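30kLP (Treponema pallidum, PDB 3K8G) alters membrane permeability at acidic pH, might take part in ligand transport, and inserts into lipid bilayers through amphipathic helices. Local coordinates at residues A60-A63 against F68-F71; V51-A56 against Y78-L83; E150-C153 against T158-T161; L164-K167 against H171-T174; D89-T94 against E106-S111. All blocks are in the same frame, centred on the assembly; numbering follows the deposited sequence.

Contact 1: A60-A63 against F68-F71; sequences AFFA and FRLF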
# COMPACT_ATOMS: atom_id res chain seq x y z
N ALA A 60 2.86 1.64 4.04
CA ALA A 60 2.58 3.00 4.48
C ALA A 60 3.44 3.94 3.59
O ALA A 60 4.65 3.69 3.41
CB ALA A 60 2.93 3.17 5.93
N PHE A 61 2.80 4.95 3.02
CA PHE A 61 3.54 6.00 2.27
C PHE A 61 3.58 7.31 3.07
O PHE A 61 2.53 7.78 3.55
CB PHE A 61 2.85 6.28 0.93
CG PHE A 61 3.41 7.50 0.24
CD1 PHE A 61 4.69 7.47 -0.27
CD2 PHE A 61 2.67 8.66 0.16
CE1 PHE A 61 5.23 8.62 -0.90
CE2 PHE A 61 3.20 9.80 -0.45
CZ PHE A 61 4.50 9.76 -0.97
N PHE A 62 4.77 7.89 3.21
CA PHE A 62 4.96 9.16 3.93
C PHE A 62 5.40 10.26 2.97
O PHE A 62 6.50 10.20 2.43
CB PHE A 62 6.02 8.98 5.04
CG PHE A 62 5.64 7.97 6.08
CD1 PHE A 62 5.10 8.40 7.30
CD2 PHE A 62 5.81 6.61 5.86
CE1 PHE A 62 4.74 7.49 8.29
CE2 PHE A 62 5.42 5.68 6.83
CZ PHE A 62 4.89 6.15 8.05
N ALA A 63 4.54 11.25 2.74
CA ALA A 63 4.80 12.25 1.73
C ALA A 63 6.01 13.14 2.06
O ALA A 63 6.79 13.49 1.17
CB ALA A 63 3.57 13.15 1.53
N PHE A 68 8.15 4.75 1.00
CA PHE A 68 7.19 3.70 1.32
C PHE A 68 7.86 2.78 2.32
O PHE A 68 9.06 2.50 2.20
CB PHE A 68 6.87 2.85 0.08
CG PHE A 68 5.88 3.47 -0.87
CD1 PHE A 68 4.52 3.16 -0.77
CD2 PHE A 68 6.32 4.25 -1.95
CE1 PHE A 68 3.58 3.67 -1.70
CE2 PHE A 68 5.38 4.77 -2.89
CZ PHE A 68 4.01 4.49 -2.74
N ARG A 69 7.10 2.31 3.31
CA ARG A 69 7.59 1.29 4.22
C ARG A 69 6.66 0.14 4.08
O ARG A 69 5.45 0.34 4.15
CB ARG A 69 7.56 1.78 5.66
CG ARG A 69 8.37 3.11 5.86
CD ARG A 69 8.46 3.45 7.36
NE ARG A 69 8.81 4.87 7.49
CZ ARG A 69 8.40 5.66 8.47
NH1 ARG A 69 7.61 5.18 9.45
NH2 ARG A 69 8.76 6.93 8.47
N LEU A 70 7.22 -1.07 3.90
CA LEU A 70 6.41 -2.23 3.55
C LEU A 70 6.77 -3.38 4.46
O LEU A 70 7.92 -3.62 4.78
CB LEU A 70 6.66 -2.66 2.08
CG LEU A 70 6.48 -1.55 1.04
CD1 LEU A 70 7.21 -1.84 -0.24
CD2 LEU A 70 4.97 -1.36 0.81
N PHE A 71 5.76 -4.13 4.83
CA PHE A 71 5.94 -5.31 5.62
C PHE A 71 5.25 -6.48 4.92
O PHE A 71 4.07 -6.38 4.56
CB PHE A 71 5.37 -5.07 7.02
CG PHE A 71 5.55 -6.24 7.95
CD1 PHE A 71 6.57 -6.24 8.89
CD2 PHE A 71 4.67 -7.32 7.90
CE1 PHE A 71 6.73 -7.32 9.79
CE2 PHE A 71 4.82 -8.42 8.78
CZ PHE A 71 5.84 -8.40 9.72
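Arg69 N gives its hydrogen to Ala60 O at 2.8 Å, and Ala60 N answers with a bond of 2.9 Å to Arg69 O, the two closing the small ring of an antiparallel hydrogen-bonded pair. Beyond that pair, on the same side of the sheet as Ala60, the extended side chain of Arg69 runs out over Phe62. Its guanidinium lies flat on one ring face, planes 19° apart, with Arg69 CZ 3.7 Å from the ring centroid: a stacked cation-pi contact. Arg69 NH1 hangs over the rim, 3.2 Å from CZ of Phe62. The charge is also paired, since NH2 makes a salt bridge with Glu67 and NH1 bonds to Val15 O; with three groups holding it, the guanidinium can hardly turn. On the other side of the sheet Phe61 and Phe68 form the next, non-hydrogen-bonded pair. Phe61 CB sits over the face of the Phe68 ring, 4.2 Å from its centroid, and the two rings meet obliquely at 46°. This is one beta hairpin, strands 54-62 and 67-74, within the half-barrel. Strand 21-26 flanks it beyond Phe61, strand 117-123 pairs with it beyond Phe68, and helix 11-15 packs on the face bearing Ala60 and Phe71.

Contact 2: V51-A56 against Y78-L83; sequences VDRTTA and YAFTNL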
# COMPACT_ATOMS: atom_id res chain seq x y z
N VAL A 51 8.31 -11.02 -3.53
CA VAL A 51 6.85 -10.98 -3.72
C VAL A 51 6.30 -12.35 -4.05
O VAL A 51 5.26 -12.73 -3.51
CB VAL A 51 6.38 -9.91 -4.75
CG1 VAL A 51 4.86 -9.83 -4.80
CG2 VAL A 51 6.86 -8.58 -4.34
N ASP A 52 7.01 -13.11 -4.90
CA ASP A 52 6.59 -14.48 -5.26
C ASP A 52 6.53 -15.45 -4.08
O ASP A 52 5.87 -16.49 -4.17
CB ASP A 52 7.45 -15.03 -6.41
CG ASP A 52 7.29 -14.22 -7.71
OD1 ASP A 52 8.15 -14.32 -8.60
OD2 ASP A 52 6.30 -13.47 -7.83
N ARG A 53 7.17 -15.09 -2.97
CA ARG A 53 7.11 -15.88 -1.73
C ARG A 53 6.28 -15.22 -0.59
O ARG A 53 6.35 -15.65 0.56
CB ARG A 53 8.54 -16.14 -1.24
CG ARG A 53 9.38 -17.01 -2.21
CD ARG A 53 10.58 -17.61 -1.52
NE ARG A 53 10.17 -18.68 -0.61
CZ ARG A 53 10.14 -19.98 -0.91
NH1 ARG A 53 10.53 -20.41 -2.12
NH2 ARG A 53 9.73 -20.84 -0.00
N THR A 54 5.50 -14.19 -0.93
CA THR A 54 4.77 -13.38 0.05
C THR A 54 3.26 -13.65 -0.04
O THR A 54 2.73 -13.74 -1.14
CB THR A 54 5.07 -11.90 -0.21
OG1 THR A 54 6.48 -11.71 -0.11
CG2 THR A 54 4.34 -10.94 0.79
N THR A 55 2.58 -13.80 1.11
CA THR A 55 1.13 -13.97 1.08
C THR A 55 0.40 -12.62 1.18
O THR A 55 -0.68 -12.47 0.58
CB THR A 55 0.61 -14.95 2.17
OG1 THR A 55 1.03 -14.49 3.45
CG2 THR A 55 1.18 -16.37 1.97
N ALA A 56 0.99 -11.66 1.90
CA ALA A 56 0.33 -10.36 2.10
C ALA A 56 1.36 -9.25 2.32
O ALA A 56 2.39 -9.48 2.96
CB ALA A 56 -0.64 -10.41 3.28
N TYR A 78 16.31 -19.69 4.37
CA TYR A 78 17.72 -19.35 4.12
C TYR A 78 18.17 -19.63 2.68
O TYR A 78 18.93 -18.86 2.11
CB TYR A 78 18.62 -20.11 5.10
CG TYR A 78 20.10 -19.84 4.92
CD1 TYR A 78 20.97 -20.84 4.46
CD2 TYR A 78 20.64 -18.58 5.20
CE1 TYR A 78 22.33 -20.59 4.30
CE2 TYR A 78 21.99 -18.32 5.04
CZ TYR A 78 22.83 -19.32 4.59
OH TYR A 78 24.16 -19.03 4.44
N ALA A 79 17.67 -20.73 2.11
CA ALA A 79 18.07 -21.18 0.77
C ALA A 79 17.59 -20.18 -0.26
O ALA A 79 18.16 -20.05 -1.35
CB ALA A 79 17.52 -22.57 0.48
N PHE A 80 16.51 -19.47 0.07
CA PHE A 80 16.01 -18.41 -0.80
C PHE A 80 16.83 -17.14 -0.60
O PHE A 80 17.40 -16.61 -1.55
CB PHE A 80 14.52 -18.15 -0.55
CG PHE A 80 14.03 -16.86 -1.14
CD1 PHE A 80 13.95 -16.69 -2.51
CD2 PHE A 80 13.63 -15.80 -0.30
CE1 PHE A 80 13.50 -15.51 -3.05
CE2 PHE A 80 13.19 -14.61 -0.84
CZ PHE A 80 13.11 -14.46 -2.22
N THR A 81 16.92 -16.68 0.66
CA THR A 81 17.60 -15.41 0.95
C THR A 81 19.06 -15.39 0.55
O THR A 81 19.56 -14.38 0.06
CB THR A 81 17.43 -14.98 2.44
OG1 THR A 81 17.94 -16.01 3.30
CG2 THR A 81 15.95 -14.74 2.76
N ASN A 82 19.76 -16.51 0.74
CA ASN A 82 21.15 -16.60 0.33
C ASN A 82 21.42 -16.30 -1.16
O ASN A 82 22.51 -15.82 -1.52
CB ASN A 82 21.75 -17.97 0.69
CG ASN A 82 23.20 -18.07 0.31
OD1 ASN A 82 24.03 -17.28 0.78
ND2 ASN A 82 23.53 -19.01 -0.59
N LEU A 83 20.42 -16.55 -1.99
CA LEU A 83 20.53 -16.45 -3.45
C LEU A 83 20.09 -15.11 -4.03
O LEU A 83 20.15 -14.91 -5.25
CB LEU A 83 19.75 -17.59 -4.11
CG LEU A 83 20.38 -18.97 -3.81
CD1 LEU A 83 19.59 -20.08 -4.49
CD2 LEU A 83 21.85 -18.98 -4.24
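Arg53 leaves its backbone just past the end of helix 45-52 and reaches across to Phe80, with CB heading toward the short helix 78-81. CG stands anti to the carbonyl carbon (chi1 -64°), and from there the chain stays extended as far as CD. Arg53 CD is the atom that does the touching: it lies 3.5 Å above the plane of the Phe80 ring, over its centre, and 3.6 Å from both CG and CD1 of that ring. The line from CD to the centroid is only 13° off the ring normal, a nearly vertical CH-pi contact. Phe80 comes to meet it from the opposite direction, so the two side chains slide past one another. The contact ties the residue just after the probably amphipathic helix 45-52 to helix 78-81, within the probably amphipathic 78-87, at the open end of the hairpin of strands 54-62 and 67-74, away from its turn. The Phe80 side chain also touches Lys49 and Ile50 of helix 45-52. After CD the arginine bends (chi3 72°), and NE hydrogen-bonds to Ser75 O, fixing the bend next to the ring. The guanidinium and Phe80 planes are 33° apart. Tyr76 and Pro77 also touch the Arg53 side chain.

Contact 3: E150-C153 against T158-T161; sequences EKEC and TSQT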
# COMPACT_ATOMS: atom_id res chain seq x y z
N GLU A 150 -9.08 -2.63 8.63
CA GLU A 150 -8.66 -3.57 9.71
C GLU A 150 -9.11 -5.01 9.41
O GLU A 150 -8.31 -5.95 9.54
CB GLU A 150 -9.24 -3.17 11.07
CG GLU A 150 -8.70 -1.86 11.63
CD GLU A 150 -7.24 -1.92 12.18
OE1 GLU A 150 -6.81 -0.90 12.76
OE2 GLU A 150 -6.54 -2.95 12.08
N LYS A 151 -10.38 -5.16 9.02
CA LYS A 151 -10.90 -6.48 8.63
C LYS A 151 -10.12 -7.13 7.47
O LYS A 151 -9.69 -8.30 7.58
CB LYS A 151 -12.41 -6.42 8.31
CG LYS A 151 -13.04 -7.80 8.03
CD LYS A 151 -12.73 -8.78 9.19
CE LYS A 151 -13.61 -10.06 9.18
NZ LYS A 151 -13.16 -11.05 10.22
N GLU A 152 -9.92 -6.37 6.39
CA GLU A 152 -9.17 -6.91 5.24
C GLU A 152 -7.77 -7.37 5.67
O GLU A 152 -7.31 -8.46 5.28
CB GLU A 152 -9.06 -5.89 4.09
CG GLU A 152 -10.42 -5.38 3.49
CD GLU A 152 -11.30 -6.49 2.89
OE1 GLU A 152 -12.49 -6.22 2.73
OE2 GLU A 152 -10.83 -7.60 2.58
N CYS A 153 -7.11 -6.59 6.53
CA CYS A 153 -5.77 -6.93 7.01
C CYS A 153 -5.67 -8.28 7.71
O CYS A 153 -4.59 -8.87 7.75
CB CYS A 153 -5.16 -5.83 7.91
SG CYS A 153 -4.69 -4.34 6.98
N THR A 158 -9.10 -15.74 2.86
CA THR A 158 -10.54 -15.66 2.59
C THR A 158 -10.91 -14.54 1.62
O THR A 158 -11.94 -14.63 0.94
CB THR A 158 -11.38 -15.56 3.89
OG1 THR A 158 -11.08 -14.34 4.58
CG2 THR A 158 -11.11 -16.75 4.82
N SER A 159 -10.06 -13.51 1.54
CA SER A 159 -10.33 -12.39 0.63
C SER A 159 -9.09 -11.99 -0.19
O SER A 159 -7.94 -12.14 0.28
CB SER A 159 -10.89 -11.19 1.42
OG SER A 159 -11.19 -10.08 0.58
N GLN A 160 -9.34 -11.50 -1.40
CA GLN A 160 -8.28 -10.96 -2.27
C GLN A 160 -8.47 -9.45 -2.52
O GLN A 160 -7.91 -8.88 -3.45
CB GLN A 160 -8.26 -11.73 -3.59
CG GLN A 160 -8.23 -13.27 -3.32
CD GLN A 160 -7.86 -14.07 -4.54
OE1 GLN A 160 -8.15 -13.67 -5.67
NE2 GLN A 160 -7.24 -15.23 -4.32
N THR A 161 -9.25 -8.82 -1.65
CA THR A 161 -9.51 -7.37 -1.72
C THR A 161 -8.25 -6.59 -1.31
O THR A 161 -7.67 -6.83 -0.26
CB THR A 161 -10.70 -7.00 -0.83
OG1 THR A 161 -11.86 -7.68 -1.31
CG2 THR A 161 -11.00 -5.50 -0.88
O HOH W 1 -6.96 -10.56 2.75
O HOH W 2 -8.71 -8.53 1.70
O HOH W 3 -13.55 -7.68 0.74
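Ser159 is the first residue of the loop to meet Glu152 of the helix, and three waters sit between helix and loop. Ser159 O lies 3.1 Å from water 1, within hydrogen-bonding distance; the same water is near Glu152 O as well, though that second link is weak. The serine hydroxyl, carried back toward the helix with OG anti to the backbone N (chi1 -179°), stands 3.2 Å from Glu152 OE2 and also contacts water 2. Gln160 turns its CB away from the helix, while its carbonyl O hydrogen-bonds to Asn30 ND2. Thr161 then comes back to the carboxylate: Thr161 CB approaches Glu152 OE2 to 3.5 Å, and Thr161 CG2 lies 3.9 Å from Glu152 CD. The Glu152 and Thr161 side chains cross obliquely. Two of the waters finish the link. Water 2 lies 2.8 Å from Thr161 O, within hydrogen-bonding distance, and sits very close to Glu152 OE2, while water 3 spans Glu152 OE1 and Thr161 OG1, 2.7 Å from each. Glu152 is bent at chi2 (-60°), which curls the carboxylate round to this loop; OE1 keeps a salt bridge with Arg148, one helical turn earlier, which probably favours the charged form of the acid. The arrangement is a water-mediated helix-to-loop contact: the C-terminal part of the probably amphipathic helix 147-153 is tied to the loop that leads into strand 162-166.

Contact 4: L164-K167 against H171-T174; sequences LYIK and HFIT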
# COMPACT_ATOMS: atom_id res chain seq x y z
N LEU A 164 -7.07 0.52 0.61
CA LEU A 164 -6.25 1.70 0.79
C LEU A 164 -6.97 2.63 1.74
O LEU A 164 -8.20 2.72 1.71
CB LEU A 164 -5.99 2.44 -0.53
CG LEU A 164 -4.83 1.87 -1.39
CD1 LEU A 164 -5.38 0.83 -2.32
CD2 LEU A 164 -4.18 3.00 -2.17
N TYR A 165 -6.20 3.27 2.61
CA TYR A 165 -6.76 4.34 3.42
C TYR A 165 -5.96 5.60 3.16
O TYR A 165 -4.73 5.62 3.37
CB TYR A 165 -6.70 3.96 4.90
CG TYR A 165 -7.26 5.08 5.78
CD1 TYR A 165 -8.56 5.52 5.58
CD2 TYR A 165 -6.51 5.65 6.83
CE1 TYR A 165 -9.11 6.52 6.37
CE2 TYR A 165 -7.09 6.65 7.64
CZ TYR A 165 -8.40 7.06 7.39
OH TYR A 165 -9.03 8.06 8.13
N ILE A 166 -6.63 6.67 2.73
CA ILE A 166 -5.88 7.83 2.17
C ILE A 166 -6.36 9.05 2.93
O ILE A 166 -7.55 9.38 2.86
CB ILE A 166 -6.19 7.95 0.66
CG1 ILE A 166 -5.77 6.66 -0.07
CG2 ILE A 166 -5.55 9.27 0.03
CD1 ILE A 166 -6.85 6.14 -1.06
N LYS A 167 -5.45 9.70 3.67
CA LYS A 167 -5.84 10.84 4.49
C LYS A 167 -6.32 12.00 3.61
O LYS A 167 -7.30 12.64 3.95
CB LYS A 167 -4.70 11.27 5.44
CG LYS A 167 -4.25 10.11 6.37
CD LYS A 167 -3.51 10.54 7.64
CE LYS A 167 -3.33 9.31 8.60
NZ LYS A 167 -2.03 9.30 9.40
N HIS A 171 -7.35 14.96 -2.99
CA HIS A 171 -6.24 14.83 -3.95
C HIS A 171 -6.24 13.49 -4.71
O HIS A 171 -6.00 13.45 -5.92
CB HIS A 171 -4.92 15.04 -3.20
CG HIS A 171 -3.73 15.25 -4.09
ND1 HIS A 171 -2.83 14.26 -4.38
CD2 HIS A 171 -3.28 16.37 -4.72
CE1 HIS A 171 -1.89 14.73 -5.18
NE2 HIS A 171 -2.14 16.02 -5.39
N PHE A 172 -6.55 12.39 -4.03
CA PHE A 172 -6.49 11.05 -4.64
C PHE A 172 -7.65 10.79 -5.62
O PHE A 172 -7.47 10.11 -6.65
CB PHE A 172 -6.47 9.98 -3.55
CG PHE A 172 -5.95 8.64 -4.01
CD1 PHE A 172 -4.59 8.37 -4.00
CD2 PHE A 172 -6.82 7.65 -4.44
CE1 PHE A 172 -4.10 7.13 -4.42
CE2 PHE A 172 -6.34 6.41 -4.85
CZ PHE A 172 -4.99 6.15 -4.83
N ILE A 173 -8.84 11.30 -5.29
CA ILE A 173 -10.05 11.09 -6.10
C ILE A 173 -9.93 11.61 -7.53
O ILE A 173 -10.44 10.99 -8.47
CB ILE A 173 -11.32 11.68 -5.42
CG1 ILE A 173 -12.59 11.12 -6.09
CG2 ILE A 173 -11.37 13.20 -5.51
CD1 ILE A 173 -12.89 9.69 -5.77
N THR A 174 -9.24 12.73 -7.70
CA THR A 174 -9.01 13.28 -9.03
C THR A 174 -8.14 12.33 -9.86
O THR A 174 -8.42 12.11 -11.05
CB THR A 174 -8.38 14.69 -8.95
OG1 THR A 174 -7.01 14.61 -8.52
CG2 THR A 174 -9.14 15.57 -7.98
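Ile166 meets Phe172 at about a right angle, its terminal methyl pointing down onto the flat of the ring. Ile166 CD1 stands 3.7 Å above the plane of the Phe172 ring, displaced from the middle toward the rim, and its nearest ring atoms are Phe172 CD2 at 3.7 Å and Phe172 CE2 at 3.8 Å. Measured to the centroid, the methyl is 17° off the ring normal, so this is a CH-pi contact over the face. The other branch of the isoleucine works closer to the helix: Ile166 CG2 touches Phe172 CB at 3.8 Å. The isoleucine leaves the strand toward the helix, and its rotamer, with CG1 anti to the carbonyl carbon and CG2 anti to the backbone N (chi1 -59°), sets the two branches in place.

The two elements, strand 162-166 and helix 169-176, follow one another with only a tight connection between them, so the chain folds back and lays the first turn of the helix against the strand it has just left. Helix 169-176 is probably amphipathic, and Phe172 is among its buried residues. That ring swings toward the strand with CG anti to the backbone N (chi1 -160°). Leu164, two residues back along the strand and on the same face as Ile166, reaches the far end of the ring, where Leu164 CD2 lies 4.2 Å from Phe172 CZ in an oblique approach. Met189 and Leu191 of the adjoining strand 189-196 also touch Phe172, while Val21 of strand 21-26 packs on both Leu164 and Ile166.

Contact 5: D89-T94 against E106-S111; sequences DGWAST and EHTDVS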
# COMPACT_ATOMS: atom_id res chain seq x y z
N ASP A 89 24.47 -6.80 -7.94
CA ASP A 89 23.24 -6.08 -8.23
C ASP A 89 23.18 -4.75 -7.50
O ASP A 89 22.18 -4.02 -7.60
CB ASP A 89 22.01 -6.95 -7.96
CG ASP A 89 21.71 -7.91 -9.10
OD1 ASP A 89 22.03 -7.56 -10.26
OD2 ASP A 89 21.16 -9.01 -8.84
N GLY A 90 24.26 -4.43 -6.79
CA GLY A 90 24.38 -3.16 -6.06
C GLY A 90 23.83 -3.21 -4.65
O GLY A 90 23.45 -2.16 -4.10
N TRP A 91 23.77 -4.41 -4.07
CA TRP A 91 23.31 -4.64 -2.69
C TRP A 91 24.49 -4.75 -1.73
O TRP A 91 25.38 -5.56 -1.94
CB TRP A 91 22.53 -5.95 -2.56
CG TRP A 91 21.24 -5.97 -3.22
CD1 TRP A 91 20.94 -6.55 -4.43
CD2 TRP A 91 20.03 -5.36 -2.75
NE1 TRP A 91 19.62 -6.35 -4.73
CE2 TRP A 91 19.03 -5.63 -3.72
CE3 TRP A 91 19.68 -4.63 -1.60
CZ2 TRP A 91 17.71 -5.17 -3.58
CZ3 TRP A 91 18.36 -4.18 -1.45
CH2 TRP A 91 17.39 -4.46 -2.44
N ALA A 92 24.47 -3.95 -0.67
CA ALA A 92 25.48 -4.05 0.38
C ALA A 92 24.81 -4.59 1.62
O ALA A 92 23.69 -4.18 1.95
CB ALA A 92 26.10 -2.71 0.66
N SER A 93 25.48 -5.52 2.29
CA SER A 93 24.96 -6.10 3.52
C SER A 93 25.69 -5.56 4.75
O SER A 93 26.88 -5.25 4.68
CB SER A 93 25.08 -7.62 3.47
OG SER A 93 26.45 -8.00 3.53
N THR A 94 24.96 -5.47 5.86
CA THR A 94 25.51 -5.04 7.14
C THR A 94 24.94 -5.90 8.27
O THR A 94 23.76 -6.27 8.26
CB THR A 94 25.23 -3.53 7.44
OG1 THR A 94 25.46 -2.75 6.26
CG2 THR A 94 26.16 -3.02 8.55
N GLU A 106 20.84 1.97 -3.44
CA GLU A 106 20.56 3.40 -3.63
C GLU A 106 19.20 3.86 -3.06
O GLU A 106 19.12 4.86 -2.33
CB GLU A 106 20.61 3.78 -5.11
CG GLU A 106 20.55 5.29 -5.35
CD GLU A 106 21.79 6.04 -4.84
OE1 GLU A 106 22.79 5.38 -4.47
OE2 GLU A 106 21.76 7.29 -4.82
N HIS A 107 18.14 3.19 -3.46
CA HIS A 107 16.80 3.62 -3.05
C HIS A 107 16.02 2.61 -2.19
O HIS A 107 14.93 2.94 -1.71
CB HIS A 107 15.97 3.98 -4.27
CG HIS A 107 16.43 5.22 -4.96
ND1 HIS A 107 16.44 6.46 -4.35
CD2 HIS A 107 16.92 5.42 -6.21
CE1 HIS A 107 16.92 7.36 -5.19
NE2 HIS A 107 17.21 6.76 -6.33
N THR A 108 16.56 1.40 -2.03
CA THR A 108 15.84 0.32 -1.35
C THR A 108 16.66 -0.36 -0.26
O THR A 108 17.81 -0.75 -0.49
CB THR A 108 15.32 -0.73 -2.35
OG1 THR A 108 14.65 -0.06 -3.41
CG2 THR A 108 14.31 -1.67 -1.69
N ASP A 109 16.07 -0.47 0.94
CA ASP A 109 16.63 -1.24 2.04
C ASP A 109 15.70 -2.41 2.38
O ASP A 109 14.48 -2.28 2.34
CB ASP A 109 16.88 -0.33 3.23
CG ASP A 109 17.69 0.91 2.83
OD1 ASP A 109 18.69 0.74 2.06
OD2 ASP A 109 17.32 2.04 3.20
N VAL A 110 16.29 -3.56 2.66
CA VAL A 110 15.51 -4.77 2.87
C VAL A 110 16.10 -5.52 4.04
O VAL A 110 17.34 -5.66 4.16
CB VAL A 110 15.43 -5.69 1.62
CG1 VAL A 110 14.53 -6.92 1.89
CG2 VAL A 110 14.96 -4.93 0.37
N SER A 111 15.21 -6.05 4.86
CA SER A 111 15.58 -6.97 5.91
C SER A 111 14.63 -8.13 5.91
O SER A 111 13.45 -7.98 5.59
CB SER A 111 15.43 -6.29 7.30
OG SER A 111 16.11 -7.12 8.22
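Trp91 packs on both Thr108 and Val110, and the apolar touch on Val110 is the closer of the two between side chains. The six-membered end of the indole reaches toward strand 108-114, where Trp91 CH2 comes within 3.7 Å of Val110 CG2, with Trp91 CZ3 3.9 Å from that methyl. The two side chains cross at a slant. CG of Trp91 stands anti to the carbonyl carbon (chi1 -68°), and together with chi2 (102°) this brings the six-membered ring to the other strand. Thr108, two residues before Val110 on the same face, adds a looser touch, its CG2 lying 4.2 Å from Trp91 CH2.

Strand 101-104 lies between strands 92-95 and 108-114 in the antiparallel order, so the tryptophan just ahead of the first strand bridges over to the third, passing Tyr103 and Ser105. Phe85 meets the indole edge-to-face and also touches Val110, closing a small aromatic and aliphatic cluster at this end of the fold.

A ring carbon also meets a carbonyl: Trp91 CZ3 lies 3.6 Å from Thr108 O, in an oblique approach. Among the polar links, that carbonyl is hydrogen-bonded to Ser105 OG. NE1, on the five-membered ring of the indole, makes a weak hydrogen bond with Asp46. Asp109 points away from the tryptophan, and its OD2 forms a salt bridge with Arg127.

Along the chain, contact 1 is nested inside the loop that contact 2 closes, and contacts 5, 3 and 4 follow in that order. Contacts 1 and 2 share strand 54-62, their centres about 20 Å apart, one inside the hairpin and the other at its open end. The centre of contact 5 lies about 17 Å from that of contact 1, on the same side of the chain's centre as contact 2; contact 4 is on the opposite side, its centre about 30 Å from contact 5's and about 31 Å from contact 2's. Contacts 3 and 4 adjoin in sequence. Of the helices sampled, 44-52 and 169-177 belong to the sets that part when the hydrophobic cavity opens.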